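Local structure of zonadhesin (Komagataella phaffii, 5FX8) at residues 140-152 against 200-212. The protein is a putative cell-wall adhesin, of which this is the N-terminal part, and may mediate cell-cell interaction through salt bridges and hydrogen bonds with other proteins. Sequence-based numbering, arbitrary orientation.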
loop_
_atom_site.group_PDB
_atom_site.type_symbol
_atom_site.label_atom_id
_atom_site.label_comp_id
_atom_site.label_asym_id
_atom_site.label_seq_id
_atom_site.Cartn_x
_atom_site.Cartn_y
_atom_site.Cartn_z
ATOM N N PRO C 140 -58.574 38.425 -5.975
ATOM C CA PRO C 140 -57.124 38.383 -6.180
ATOM C C PRO C 140 -56.604 36.960 -6.143
ATOM O O PRO C 140 -57.197 36.056 -5.551
ATOM C CB PRO C 140 -56.578 39.192 -5.007
ATOM C CG PRO C 140 -57.613 39.041 -3.963
ATOM C CD PRO C 140 -58.918 39.053 -4.690
ATOM N N SER C 141 -55.448 36.777 -6.766
ATOM C CA SER C 141 -54.885 35.451 -6.946
ATOM C C SER C 141 -53.460 35.388 -6.422
ATOM O O SER C 141 -52.699 36.346 -6.549
ATOM C CB SER C 141 -54.923 35.059 -8.407
ATOM O OG SER C 141 -55.246 33.694 -8.517
ATOM N N VAL C 142 -53.106 34.242 -5.851
ATOM C CA VAL C 142 -51.773 33.984 -5.320
ATOM C C VAL C 142 -51.342 32.562 -5.682
ATOM O O VAL C 142 -52.141 31.624 -5.617
ATOM C CB VAL C 142 -51.762 34.215 -3.796
ATOM C CG1 VAL C 142 -50.718 33.365 -3.123
ATOM C CG2 VAL C 142 -51.510 35.673 -3.514
ATOM N N ASP C 143 -50.072 32.397 -6.045
ATOM C CA ASP C 143 -49.509 31.087 -6.367
ATOM C C ASP C 143 -48.894 30.445 -5.124
ATOM O O ASP C 143 -47.918 30.964 -4.576
ATOM C CB ASP C 143 -48.454 31.226 -7.462
ATOM C CG ASP C 143 -48.123 29.906 -8.130
ATOM O OD1 ASP C 143 -49.015 29.037 -8.216
ATOM O OD2 ASP C 143 -46.978 29.750 -8.596
ATOM N N LEU C 144 -49.448 29.309 -4.696
ATOM C CA LEU C 144 -48.961 28.599 -3.514
ATOM C C LEU C 144 -47.820 27.684 -3.939
ATOM O O LEU C 144 -48.024 26.564 -4.406
ATOM C CB LEU C 144 -50.085 27.836 -2.828
ATOM C CG LEU C 144 -51.223 28.721 -2.299
ATOM C CD1 LEU C 144 -52.256 27.900 -1.580
ATOM C CD2 LEU C 144 -50.745 29.856 -1.404
ATOM N N VAL C 145 -46.636 28.152 -3.731
ATOM C CA VAL C 145 -45.422 27.566 -4.251
ATOM C C VAL C 145 -44.791 26.651 -3.205
ATOM O O VAL C 145 -44.982 26.814 -1.991
ATOM C CB VAL C 145 -44.487 28.712 -4.663
ATOM C CG1 VAL C 145 -43.690 29.195 -3.465
ATOM C CG2 VAL C 145 -43.631 28.295 -5.773
ATOM N N ALA C 146 -44.042 25.662 -3.688
ATOM C CA ALA C 146 -43.292 24.761 -2.823
ATOM C C ALA C 146 -41.995 25.411 -2.374
ATOM O O ALA C 146 -41.524 26.396 -2.945
ATOM C CB ALA C 146 -42.968 23.454 -3.540
ATOM N N LEU C 147 -41.411 24.829 -1.343
ATOM C CA LEU C 147 -40.256 25.428 -0.710
ATOM C C LEU C 147 -39.136 25.609 -1.719
ATOM O O LEU C 147 -38.904 24.752 -2.568
ATOM C CB LEU C 147 -39.796 24.550 0.448
ATOM C CG LEU C 147 -39.959 24.967 1.903
ATOM C CD1 LEU C 147 -41.083 25.939 2.080
ATOM C CD2 LEU C 147 -40.202 23.732 2.732
ATOM N N ASP C 148 -38.445 26.734 -1.625
ATOM C CA ASP C 148 -37.316 27.016 -2.501
ATOM C C ASP C 148 -36.141 26.116 -2.127
ATOM O O ASP C 148 -35.522 26.296 -1.075
ATOM C CB ASP C 148 -36.953 28.487 -2.379
ATOM C CG ASP C 148 -35.875 28.890 -3.321
ATOM O OD1 ASP C 148 -35.519 28.056 -4.153
ATOM O OD2 ASP C 148 -35.403 30.038 -3.263
ATOM N N ARG C 149 -35.822 25.140 -2.977
ATOM C CA ARG C 149 -34.757 24.192 -2.683
ATOM C C ARG C 149 -33.533 24.431 -3.543
ATOM O O ARG C 149 -32.850 23.484 -3.920
ATOM C CB ARG C 149 -35.233 22.752 -2.854
ATOM C CG ARG C 149 -36.297 22.297 -1.866
ATOM C CD ARG C 149 -35.972 22.769 -0.468
ATOM N NE ARG C 149 -36.643 22.001 0.567
ATOM C CZ ARG C 149 -36.574 22.314 1.849
ATOM N NH1 ARG C 149 -35.881 23.371 2.208
ATOM N NH2 ARG C 149 -37.188 21.587 2.763
ATOM N N SER C 150 -33.252 25.687 -3.864
ATOM C CA SER C 150 -32.105 26.059 -4.683
ATOM C C SER C 150 -31.100 26.910 -3.933
ATOM O O SER C 150 -30.108 27.335 -4.522
ATOM C CB SER C 150 -32.560 26.825 -5.926
ATOM O OG SER C 150 -32.746 28.204 -5.611
ATOM N N GLN C 151 -31.343 27.195 -2.673
ATOM C CA GLN C 151 -30.433 27.980 -1.873
ATOM C C GLN C 151 -30.849 27.800 -0.427
ATOM O O GLN C 151 -31.914 27.241 -0.166
ATOM C CB GLN C 151 -30.476 29.441 -2.295
ATOM C CG GLN C 151 -31.852 30.029 -2.268
ATOM C CD GLN C 151 -31.841 31.505 -2.551
ATOM O OE1 GLN C 151 -30.828 32.159 -2.356
ATOM N NE2 GLN C 151 -32.967 32.041 -3.018
ATOM N N PRO C 152 -30.042 28.220 0.536
ATOM C CA PRO C 152 -30.486 28.158 1.929
ATOM C C PRO C 152 -31.700 29.043 2.156
ATOM O O PRO C 152 -31.729 30.200 1.739
ATOM C CB PRO C 152 -29.273 28.668 2.702
ATOM C CG PRO C 152 -28.140 28.434 1.791
ATOM C CD PRO C 152 -28.650 28.670 0.434
ATOM N N GLY C 200 -32.947 15.013 5.502
ATOM C CA GLY C 200 -34.012 14.283 4.852
ATOM C C GLY C 200 -33.805 14.246 3.353
ATOM O O GLY C 200 -33.164 15.124 2.778
ATOM N N SER C 201 -34.349 13.215 2.722
ATOM C CA SER C 201 -34.224 13.057 1.287
ATOM C C SER C 201 -35.547 12.882 0.562
ATOM O O SER C 201 -35.549 12.872 -0.670
ATOM C CB SER C 201 -33.332 11.858 0.966
ATOM O OG SER C 201 -33.828 10.714 1.636
ATOM N N SER C 202 -36.661 12.743 1.266
ATOM C CA SER C 202 -37.941 12.526 0.610
ATOM C C SER C 202 -38.489 13.795 -0.040
ATOM O O SER C 202 -38.381 13.972 -1.258
ATOM C CB SER C 202 -38.953 12.019 1.617
ATOM O OG SER C 202 -39.319 13.111 2.442
ATOM N N LEU C 203 -39.090 14.666 0.773
ATOM C CA LEU C 203 -39.771 15.890 0.344
ATOM C C LEU C 203 -41.131 15.568 -0.253
ATOM O O LEU C 203 -41.241 14.688 -1.110
ATOM C CB LEU C 203 -38.954 16.704 -0.664
ATOM C CG LEU C 203 -37.607 17.205 -0.180
ATOM C CD1 LEU C 203 -37.153 18.380 -1.011
ATOM C CD2 LEU C 203 -37.687 17.575 1.283
ATOM N N ASN C 204 -42.168 16.277 0.196
ATOM C CA ASN C 204 -43.517 16.120 -0.324
ATOM C C ASN C 204 -43.744 17.071 -1.494
ATOM O O ASN C 204 -42.810 17.639 -2.058
ATOM C CB ASN C 204 -44.545 16.333 0.781
ATOM C CG ASN C 204 -44.455 17.701 1.418
ATOM O OD1 ASN C 204 -44.097 18.696 0.783
ATOM N ND2 ASN C 204 -44.783 17.754 2.692
ATOM N N GLU C 205 -44.997 17.264 -1.882
ATOM C CA GLU C 205 -45.216 18.067 -3.074
ATOM C C GLU C 205 -44.968 19.547 -2.816
ATOM O O GLU C 205 -44.790 20.308 -3.768
ATOM C CB GLU C 205 -46.616 17.820 -3.620
ATOM C CG GLU C 205 -47.697 17.821 -2.562
ATOM C CD GLU C 205 -49.105 17.897 -3.149
ATOM O OE1 GLU C 205 -49.245 17.901 -4.394
ATOM O OE2 GLU C 205 -50.075 17.959 -2.363
ATOM N N PHE C 206 -44.911 19.964 -1.553
ATOM C CA PHE C 206 -44.561 21.328 -1.199
ATOM C C PHE C 206 -43.110 21.467 -0.780
ATOM O O PHE C 206 -42.743 22.483 -0.184
ATOM C CB PHE C 206 -45.467 21.833 -0.089
ATOM C CG PHE C 206 -46.772 22.359 -0.575
ATOM C CD1 PHE C 206 -46.835 23.583 -1.200
ATOM C CD2 PHE C 206 -47.934 21.639 -0.396
ATOM C CE1 PHE C 206 -48.017 24.081 -1.639
ATOM C CE2 PHE C 206 -49.133 22.137 -0.838
ATOM C CZ PHE C 206 -49.173 23.366 -1.456
ATOM N N GLY C 207 -42.282 20.472 -1.080
ATOM C CA GLY C 207 -40.864 20.578 -0.802
ATOM C C GLY C 207 -40.476 20.400 0.647
ATOM O O GLY C 207 -39.341 20.694 1.001
ATOM N N ASP C 208 -41.373 19.906 1.492
ATOM C CA ASP C 208 -41.154 19.859 2.927
ATOM C C ASP C 208 -41.005 18.420 3.407
ATOM O O ASP C 208 -41.312 17.467 2.695
ATOM C CB ASP C 208 -42.304 20.543 3.672
ATOM C CG ASP C 208 -41.860 21.201 4.957
ATOM O OD1 ASP C 208 -40.694 20.994 5.371
ATOM O OD2 ASP C 208 -42.680 21.926 5.564
ATOM N N PHE C 209 -40.505 18.278 4.630
ATOM C CA PHE C 209 -40.339 16.984 5.264
ATOM C C PHE C 209 -40.406 17.203 6.762
ATOM O O PHE C 209 -40.135 18.297 7.257
ATOM C CB PHE C 209 -39.023 16.302 4.854
ATOM C CG PHE C 209 -37.784 16.982 5.373
ATOM C CD1 PHE C 209 -37.297 18.123 4.771
ATOM C CD2 PHE C 209 -37.102 16.469 6.451
ATOM C CE1 PHE C 209 -36.170 18.740 5.241
ATOM C CE2 PHE C 209 -35.984 17.089 6.922
ATOM C CZ PHE C 209 -35.519 18.225 6.310
ATOM N N THR C 210 -40.794 16.153 7.476
ATOM C CA THR C 210 -40.918 16.182 8.933
ATOM C C THR C 210 -39.989 15.148 9.540
ATOM O O THR C 210 -40.306 13.948 9.530
ATOM C CB THR C 210 -42.351 15.906 9.373
ATOM O OG1 THR C 210 -43.213 16.895 8.826
ATOM C CG2 THR C 210 -42.455 15.964 10.865
ATOM N N PRO C 211 -38.857 15.552 10.101
ATOM C CA PRO C 211 -37.940 14.576 10.701
ATOM C C PRO C 211 -38.574 13.865 11.884
ATOM O O PRO C 211 -39.342 14.450 12.647
ATOM C CB PRO C 211 -36.756 15.436 11.143
ATOM C CG PRO C 211 -36.886 16.691 10.374
ATOM C CD PRO C 211 -38.326 16.918 10.155
ATOM N N GLN C 212 -38.249 12.590 12.032
ATOM C CA GLN C 212 -38.777 11.795 13.130
ATOM C C GLN C 212 -37.911 11.983 14.369
ATOM O O GLN C 212 -36.706 12.205 14.266
ATOM C CB GLN C 212 -38.832 10.324 12.712
ATOM C CG GLN C 212 -38.812 9.303 13.836
ATOM C CD GLN C 212 -38.455 7.907 13.342
ATOM O OE1 GLN C 212 -38.553 7.614 12.148
ATOM N NE2 GLN C 212 -38.024 7.044 14.260
#
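Leu-147 and Arg-149 of 140-152 hold the tip of the loop 200-212 by its backbone carbonyls. Leu-147 N donates to Phe-206 O at 2.9 Å. The bond is nearly straight (169°), but the donor stands above the carbonyl plane. Arg-149 NE and NH2 both point to Gly-207 O, in two weak bonds of 3.0 and 2.9 Å. A bend at chi2 (-43°) goes with the guanidinium's approach to this oxygen. Arg-149 NH1 makes a salt bridge to Asp-168. NH2 also lies at the edge of the Phe-209 ring, 3.9 Å from CE1.

Van der Waals contacts flank these bonds. Leu-147 CD2 lies over one face of the neighbouring Arg-149 guanidinium, toward its rim. Across the contact it meets Asp-208 CG at 3.8 Å. Ala-146 CB lies against the backbone of Phe-206, nearest its C. The Phe-206 ring turns its edge to Val-145 O, and Pro-124 also touches it.

Within the loop, Asn-204 OD1 accepts from Phe-206 N and Asp-208 N on opposite faces of its plane.

Asn-204 to Gly-207 form a type I beta turn, with an Asx turn at Asn-204. This turn packs on the connection between strands 137-144 and 153-158, where the chain passes from one beta-sheet to the next.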